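Local coordinates for protein NAD-dependent aldehyde dehydrogenase (Sinorhizobium meliloti, PDB 3U4J) that probably oxidises aldehydes with NAD or NADP as electron acceptor, and binds a calcium ion, at residues 303-308 / 429-434; 309-314 / 409-414. All blocks are in the same frame, centred on the assembly; numbering follows the deposited sequence.

Contact 1: 303-308 / 429-434; sequences CCISGS and GLSASV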
ATOM      1  N   CYS A 303      -3.280  26.329  21.164  1.00  9.90           N
ATOM      2  CA  CYS A 303      -3.242  25.436  19.990  1.00 10.84           C
ATOM      3  C   CYS A 303      -1.855  24.834  19.890  1.00 10.86           C
ATOM      4  O   CYS A 303      -0.843  25.560  19.831  1.00  9.61           O
ATOM      5  CB  CYS A 303      -3.581  26.222  18.710  1.00 10.52           C
ATOM      6  SG  CYS A 303      -3.478  25.196  17.229  1.00 13.06           S
ATOM      7  N   CYS A 304      -1.801  23.501  19.890  1.00 10.61           N
ATOM      8  CA  CYS A 304      -0.532  22.779  19.836  1.00 11.56           C
ATOM      9  C   CYS A 304       0.253  23.011  18.528  1.00 11.26           C
ATOM     10  O   CYS A 304       1.483  22.949  18.530  1.00 11.33           O
ATOM     11  CB  CYS A 304      -0.792  21.281  20.056  1.00 12.43           C
ATOM     12  SG  CYS A 304      -1.465  21.026  21.768  1.00 18.52           S
ATOM     13  N   ILE A 305      -0.468  23.260  17.434  1.00 10.40           N
ATOM     14  CA  ILE A 305       0.143  23.551  16.124  1.00 10.47           C
ATOM     15  C   ILE A 305       0.237  25.066  15.832  1.00 11.03           C
ATOM     16  O   ILE A 305       0.371  25.477  14.689  1.00 10.34           O
ATOM     17  CB  ILE A 305      -0.585  22.801  14.959  1.00  9.16           C
ATOM     18  CG1 ILE A 305      -2.085  23.169  14.869  1.00  9.83           C
ATOM     19  CG2 ILE A 305      -0.393  21.289  15.132  1.00  9.47           C
ATOM     20  CD1 ILE A 305      -2.775  22.735  13.568  1.00  9.02           C
ATOM     21  N   SER A 306       0.141  25.881  16.881  1.00 11.87           N
ATOM     22  CA  SER A 306       0.276  27.327  16.766  1.00 12.78           C
ATOM     23  C   SER A 306       1.657  27.668  16.206  1.00 12.84           C
ATOM     24  O   SER A 306       2.654  27.012  16.549  1.00 11.83           O
ATOM     25  CB  SER A 306       0.150  27.942  18.159  1.00 12.73           C
ATOM     26  OG  SER A 306       0.235  29.347  18.089  1.00 16.48           O
ATOM     27  N   GLY A 307       1.705  28.676  15.337  1.00 13.00           N
ATOM     28  CA  GLY A 307       2.969  29.281  14.951  1.00 12.72           C
ATOM     29  C   GLY A 307       3.374  30.295  16.021  1.00 12.44           C
ATOM     30  O   GLY A 307       3.171  31.508  15.866  1.00 12.74           O
ATOM     31  N   SER A 308       3.955  29.795  17.098  1.00 12.11           N
ATOM     32  CA  SER A 308       4.280  30.614  18.257  1.00 12.31           C
ATOM     33  C   SER A 308       5.657  31.300  18.119  1.00 12.81           C
ATOM     34  O   SER A 308       5.954  32.256  18.840  1.00 12.51           O
ATOM     35  CB  SER A 308       4.203  29.751  19.531  1.00 12.68           C
ATOM     36  OG  SER A 308       5.101  28.652  19.460  1.00 13.32           O
ATOM     37  N   GLY A 429       8.419  19.078  18.472  1.00 10.86           N
ATOM     38  CA  GLY A 429       8.521  18.660  17.075  1.00  9.23           C
ATOM     39  C   GLY A 429       7.160  18.413  16.469  1.00  9.39           C
ATOM     40  O   GLY A 429       6.981  17.460  15.691  1.00  8.13           O
ATOM     41  N   LEU A 430       6.198  19.266  16.795  1.00  8.53           N
ATOM     42  CA  LEU A 430       4.837  19.004  16.334  1.00  9.52           C
ATOM     43  C   LEU A 430       4.588  19.581  14.942  1.00 10.37           C
ATOM     44  O   LEU A 430       4.235  18.841  14.017  1.00 10.35           O
ATOM     45  CB  LEU A 430       3.766  19.496  17.326  1.00  8.61           C
ATOM     46  CG  LEU A 430       2.339  19.031  16.977  1.00 11.13           C
ATOM     47  CD1 LEU A 430       2.245  17.502  16.783  1.00 10.76           C
ATOM     48  CD2 LEU A 430       1.309  19.482  18.048  1.00 12.16           C
ATOM     49  N   SER A 431       4.758  20.894  14.796  1.00 10.06           N
ATOM     50  CA  SER A 431       4.441  21.527  13.535  1.00 10.53           C
ATOM     51  C   SER A 431       5.496  22.537  13.068  1.00 10.25           C
ATOM     52  O   SER A 431       6.358  22.952  13.843  1.00 10.84           O
ATOM     53  CB  SER A 431       3.079  22.218  13.647  1.00 10.69           C
ATOM     54  OG  SER A 431       3.181  23.415  14.397  1.00 13.02           O
ATOM     55  N   ALA A 432       5.392  22.959  11.807  1.00 10.16           N
ATOM     56  CA  ALA A 432       6.271  23.999  11.256  1.00  8.69           C
ATOM     57  C   ALA A 432       5.707  24.424   9.920  1.00  8.53           C
ATOM     58  O   ALA A 432       5.105  23.614   9.221  1.00  6.61           O
ATOM     59  CB  ALA A 432       7.701  23.454  11.071  1.00  8.69           C
ATOM     60  N   SER A 433       5.881  25.699   9.579  1.00  7.89           N
ATOM     61  CA  SER A 433       5.547  26.196   8.262  1.00  8.60           C
ATOM     62  C   SER A 433       6.757  26.871   7.642  1.00  9.31           C
ATOM     63  O   SER A 433       7.500  27.550   8.343  1.00  9.16           O
ATOM     64  CB  SER A 433       4.473  27.272   8.345  1.00  8.87           C
ATOM     65  OG  SER A 433       3.225  26.723   8.688  1.00  9.70           O
ATOM     66  N   VAL A 434       6.900  26.726   6.326  1.00  8.99           N
ATOM     67  CA  VAL A 434       7.900  27.452   5.531  1.00  9.40           C
ATOM     68  C   VAL A 434       7.163  28.285   4.482  1.00  9.17           C
ATOM     69  O   VAL A 434       6.290  27.765   3.753  1.00  8.69           O
ATOM     70  CB  VAL A 434       8.928  26.501   4.866  1.00  9.52           C
ATOM     71  CG1 VAL A 434       9.878  27.285   3.951  1.00  9.14           C
ATOM     72  CG2 VAL A 434       9.724  25.778   5.934  1.00  9.46           C
TER
HETATM   73  O   HOH W   1       4.025  23.164  17.223  1.00 16.06           O
HETATM   74  O   HOH W   2       3.827  25.797  13.709  1.00 19.58           O
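The loop that carries the nucleophilic cysteine in aldehyde dehydrogenases probably corresponds to the C304-I305 turn, which here rests against L430 and S431 at the start of strand 431-435. The type I turn from C303 to S306 is closed by its own backbone bond, and its two central residues meet the second segment. The tightest touch is between CB of C304 and the CD2 methyl of L430, 3.4 Å apart and closer than usual carbon-carbon contact. The same methyl also reaches the CG2 branch of I305, with CD2 and CG2 3.8 Å apart. I305 holds CG1 between its backbone N and carbonyl carbon (chi1 59°), which leaves CG2 to face L430 and S431 while the longer arm leads off; R453 and W455 also pack against this isoleucine.

The fold explains why so much of the meeting is indirect. Strands 307-313 and 431-435 lie on either side of strand 275-279 in the parallel core of one sheet, so the two segments draw near only where their chains enter it, and water bridges the gap. Water 1 donates to C304 O (2.9 Å) and lies 3.0 Å from S431 OG. Water 2 sits 2.6 Å from S431 OG and donates a weak bond to S306 O (3.3 Å). S431 holds OG between its backbone N and carbonyl carbon (chi1 75°), which brings the hydroxyl to 3.5 Å from I305 O, a weak bond that another acceptor within reach leaves unsettled. The S306 hydroxyl is bonded instead to G295 O.

Contact 2: 309-314 / 409-414; sequences RLLVQE and STLTFK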
ATOM      1  N   ARG A 309       6.479  30.800  17.191  1.00 12.30           N
ATOM      2  CA  ARG A 309       7.740  31.439  16.812  1.00 12.54           C
ATOM      3  C   ARG A 309       7.700  31.880  15.359  1.00 13.04           C
ATOM      4  O   ARG A 309       7.385  31.084  14.450  1.00 13.79           O
ATOM      5  CB  ARG A 309       8.925  30.489  17.004  1.00 12.73           C
ATOM      6  CG  ARG A 309       9.196  30.106  18.442  1.00 12.21           C
ATOM      7  CD  ARG A 309      10.441  29.237  18.533  1.00 14.75           C
ATOM      8  NE  ARG A 309      10.213  27.868  18.083  1.00  9.52           N
ATOM      9  CZ  ARG A 309      11.161  27.101  17.549  1.00 13.29           C
ATOM     10  NH1 ARG A 309      12.398  27.580  17.386  1.00 11.46           N
ATOM     11  NH2 ARG A 309      10.874  25.863  17.148  1.00 10.79           N
ATOM     12  N   LEU A 310       8.003  33.151  15.124  1.00 12.80           N
ATOM     13  CA  LEU A 310       8.250  33.635  13.771  1.00 11.90           C
ATOM     14  C   LEU A 310       9.771  33.724  13.562  1.00 12.46           C
ATOM     15  O   LEU A 310      10.468  34.433  14.310  1.00 12.41           O
ATOM     16  CB  LEU A 310       7.562  34.996  13.551  1.00 11.86           C
ATOM     17  CG  LEU A 310       8.000  35.864  12.354  1.00 11.19           C
ATOM     18  CD1 LEU A 310       7.776  35.069  11.054  1.00  9.98           C
ATOM     19  CD2 LEU A 310       7.266  37.212  12.296  1.00 10.17           C
ATOM     20  N   LEU A 311      10.285  32.999  12.565  1.00 12.27           N
ATOM     21  CA  LEU A 311      11.701  33.095  12.175  1.00 12.65           C
ATOM     22  C   LEU A 311      11.692  33.769  10.816  1.00 13.08           C
ATOM     23  O   LEU A 311      11.219  33.194   9.836  1.00 12.25           O
ATOM     24  CB  LEU A 311      12.375  31.713  12.097  1.00 12.27           C
ATOM     25  CG  LEU A 311      12.319  30.786  13.320  1.00 13.70           C
ATOM     26  CD1 LEU A 311      13.043  29.476  13.061  1.00 11.04           C
ATOM     27  CD2 LEU A 311      12.901  31.420  14.534  1.00 14.94           C
ATOM     28  N   VAL A 312      12.175  35.009  10.769  1.00 13.34           N
ATOM     29  CA  VAL A 312      12.041  35.832   9.568  1.00 13.65           C
ATOM     30  C   VAL A 312      13.411  36.232   9.029  1.00 14.44           C
ATOM     31  O   VAL A 312      14.323  36.578   9.796  1.00 14.53           O
ATOM     32  CB  VAL A 312      11.080  37.036   9.803  1.00 13.59           C
ATOM     33  CG1 VAL A 312      11.540  37.932  10.989  1.00 15.22           C
ATOM     34  CG2 VAL A 312      10.880  37.852   8.511  1.00 13.57           C
ATOM     35  N   GLN A 313      13.573  36.102   7.712  1.00 14.49           N
ATOM     36  CA  GLN A 313      14.819  36.474   7.059  1.00 15.52           C
ATOM     37  C   GLN A 313      15.014  37.982   7.178  1.00 15.95           C
ATOM     38  O   GLN A 313      14.063  38.769   7.036  1.00 15.65           O
ATOM     39  CB  GLN A 313      14.867  35.997   5.603  1.00 14.94           C
ATOM     40  CG  GLN A 313      16.306  35.848   5.060  1.00 16.03           C
ATOM     41  CD  GLN A 313      16.408  34.924   3.843  1.00 17.05           C
ATOM     42  OE1 GLN A 313      17.426  34.223   3.667  1.00 19.68           O
ATOM     43  NE2 GLN A 313      15.366  34.908   3.003  1.00 14.65           N
ATOM     44  N   GLU A 314      16.253  38.365   7.469  1.00 17.63           N
ATOM     45  CA  GLU A 314      16.603  39.742   7.815  1.00 19.43           C
ATOM     46  C   GLU A 314      16.029  40.790   6.883  1.00 19.49           C
ATOM     47  O   GLU A 314      15.414  41.757   7.340  1.00 19.84           O
ATOM     48  CB  GLU A 314      18.118  39.902   7.863  1.00 20.56           C
ATOM     49  CG  GLU A 314      18.691  39.440   9.157  1.00 23.12           C
ATOM     50  CD  GLU A 314      20.181  39.700   9.254  1.00 27.58           C
ATOM     51  OE1 GLU A 314      20.709  39.463  10.346  1.00 27.82           O
ATOM     52  OE2 GLU A 314      20.810  40.136   8.254  1.00 30.14           O
ATOM     53  N   SER A 409       6.641  35.143  19.396  1.00 12.19           N
ATOM     54  CA  SER A 409       8.060  35.449  19.561  1.00 12.57           C
ATOM     55  C   SER A 409       8.729  35.501  18.190  1.00 12.77           C
ATOM     56  O   SER A 409       8.677  34.519  17.419  1.00 11.37           O
ATOM     57  CB  SER A 409       8.760  34.410  20.432  1.00 12.01           C
ATOM     58  OG  SER A 409       8.279  34.494  21.760  1.00 12.52           O
ATOM     59  N   THR A 410       9.328  36.657  17.889  1.00 12.75           N
ATOM     60  CA  THR A 410      10.001  36.884  16.606  1.00 13.42           C
ATOM     61  C   THR A 410      11.523  36.860  16.763  1.00 14.26           C
ATOM     62  O   THR A 410      12.091  37.508  17.676  1.00 14.18           O
ATOM     63  CB  THR A 410       9.558  38.235  15.973  1.00 14.06           C
ATOM     64  OG1 THR A 410       8.131  38.315  15.988  1.00 14.73           O
ATOM     65  CG2 THR A 410      10.049  38.367  14.524  1.00 13.60           C
ATOM     66  N   LEU A 411      12.167  36.078  15.895  1.00 14.62           N
ATOM     67  CA  LEU A 411      13.618  35.989  15.785  1.00 16.35           C
ATOM     68  C   LEU A 411      13.982  36.119  14.296  1.00 16.86           C
ATOM     69  O   LEU A 411      13.189  35.732  13.420  1.00 16.26           O
ATOM     70  CB  LEU A 411      14.121  34.637  16.314  1.00 16.68           C
ATOM     71  CG  LEU A 411      13.862  34.175  17.749  1.00 20.34           C
ATOM     72  CD1 LEU A 411      12.486  33.481  17.939  1.00 23.06           C
ATOM     73  CD2 LEU A 411      14.989  33.246  18.192  1.00 23.07           C
ATOM     74  N   THR A 412      15.155  36.674  13.994  1.00 16.87           N
ATOM     75  CA  THR A 412      15.564  36.849  12.596  1.00 16.96           C
ATOM     76  C   THR A 412      16.662  35.849  12.249  1.00 16.61           C
ATOM     77  O   THR A 412      17.331  35.316  13.134  1.00 17.50           O
ATOM     78  CB  THR A 412      16.096  38.310  12.283  1.00 17.87           C
ATOM     79  OG1 THR A 412      17.231  38.582  13.111  1.00 18.32           O
ATOM     80  CG2 THR A 412      15.042  39.372  12.557  1.00 17.71           C
ATOM     81  N   PHE A 413      16.853  35.592  10.956  1.00 15.65           N
ATOM     82  CA  PHE A 413      17.943  34.740  10.516  1.00 15.38           C
ATOM     83  C   PHE A 413      18.441  35.280   9.186  1.00 15.45           C
ATOM     84  O   PHE A 413      17.751  36.044   8.519  1.00 15.16           O
ATOM     85  CB  PHE A 413      17.478  33.278  10.358  1.00 14.01           C
ATOM     86  CG  PHE A 413      16.503  33.072   9.222  1.00 14.00           C
ATOM     87  CD1 PHE A 413      16.958  32.782   7.946  1.00 12.93           C
ATOM     88  CD2 PHE A 413      15.127  33.172   9.431  1.00 12.65           C
ATOM     89  CE1 PHE A 413      16.073  32.596   6.887  1.00 10.52           C
ATOM     90  CE2 PHE A 413      14.232  32.991   8.384  1.00 12.81           C
ATOM     91  CZ  PHE A 413      14.701  32.710   7.100  1.00 11.06           C
ATOM     92  N   LYS A 414      19.640  34.874   8.800  1.00 16.56           N
ATOM     93  CA  LYS A 414      20.194  35.276   7.503  1.00 17.55           C
ATOM     94  C   LYS A 414      20.105  34.177   6.447  1.00 16.59           C
ATOM     95  O   LYS A 414      19.791  34.476   5.295  1.00 16.02           O
ATOM     96  CB  LYS A 414      21.630  35.773   7.681  1.00 18.67           C
ATOM     97  CG  LYS A 414      22.188  36.605   6.506  1.00 25.06           C
ATOM     98  CD  LYS A 414      22.940  37.877   7.021  1.00 30.08           C
ATOM     99  CE  LYS A 414      23.729  37.585   8.322  1.00 31.65           C
ATOM    100  NZ  LYS A 414      23.540  38.645   9.381  1.00 34.15           N
TER
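Parallel beta pairing joins R309-Q313 to S409-F413 inside the large sheet that also holds strand 275-279. Each residue sits opposite its counterpart, R309 by S409 through Q313 by F413. The backbone ladder includes L310 N to S409 O (2.8 Å) and L411 N to L310 O (2.8 Å), the latter almost straight at 173°. Nearer the strand ends F413 N bonds to V312 O at 3.0 Å.

On one face T410 CG2 lies 3.7 Å from L310 CD2 and also meets V312 CG1; helix 317-330 covers this side. In this alpha/beta layering helix 416-424 lies against the other face, where the R309 guanidinium bonds to the carbonyls of L422 and A423 in that helix and of K274 in a loop, and F413 packs on A419. F413 places CG between its backbone N and carbonyl carbon (chi1 68°), swinging the ring across to the neighbouring strand: one face lies under Q313 CA, and CE2 at the edge comes 3.4 Å from L311 O. Replacing this phenylalanine by an alanine is likely to leave Q313 CB and L311 CB without their aromatic neighbour and F280 without its edge-to-face partner. The last bond of the ladder runs from E314 N to F413 O (3.0 Å), and K414 NZ forms a salt bridge to E314 OE1 (3.1 Å), met on the syn side but 30° out of the carboxylate plane.

Running from the N terminus, the chain first passes through 303-308, then directly into 309-314, so one continuous piece supplies the first half of both contacts. About a hundred residues later, after helix 317-330, helix 349-364 and strand 383-390 among others, 409-414 returns to close the inner loop at contact 2. Helix 416-424 follows, and 429-434 closes the outer loop at contact 1, within which contact 2 is nested. The contacts lie about 15 Å apart, centre to centre, and meet at a probable hydrogen bond between S308 O and S409 N (3.0 Å). Together they tie the turn before strand 307-313 to strand 431-435, and strand 307-313 itself to strand 407-413.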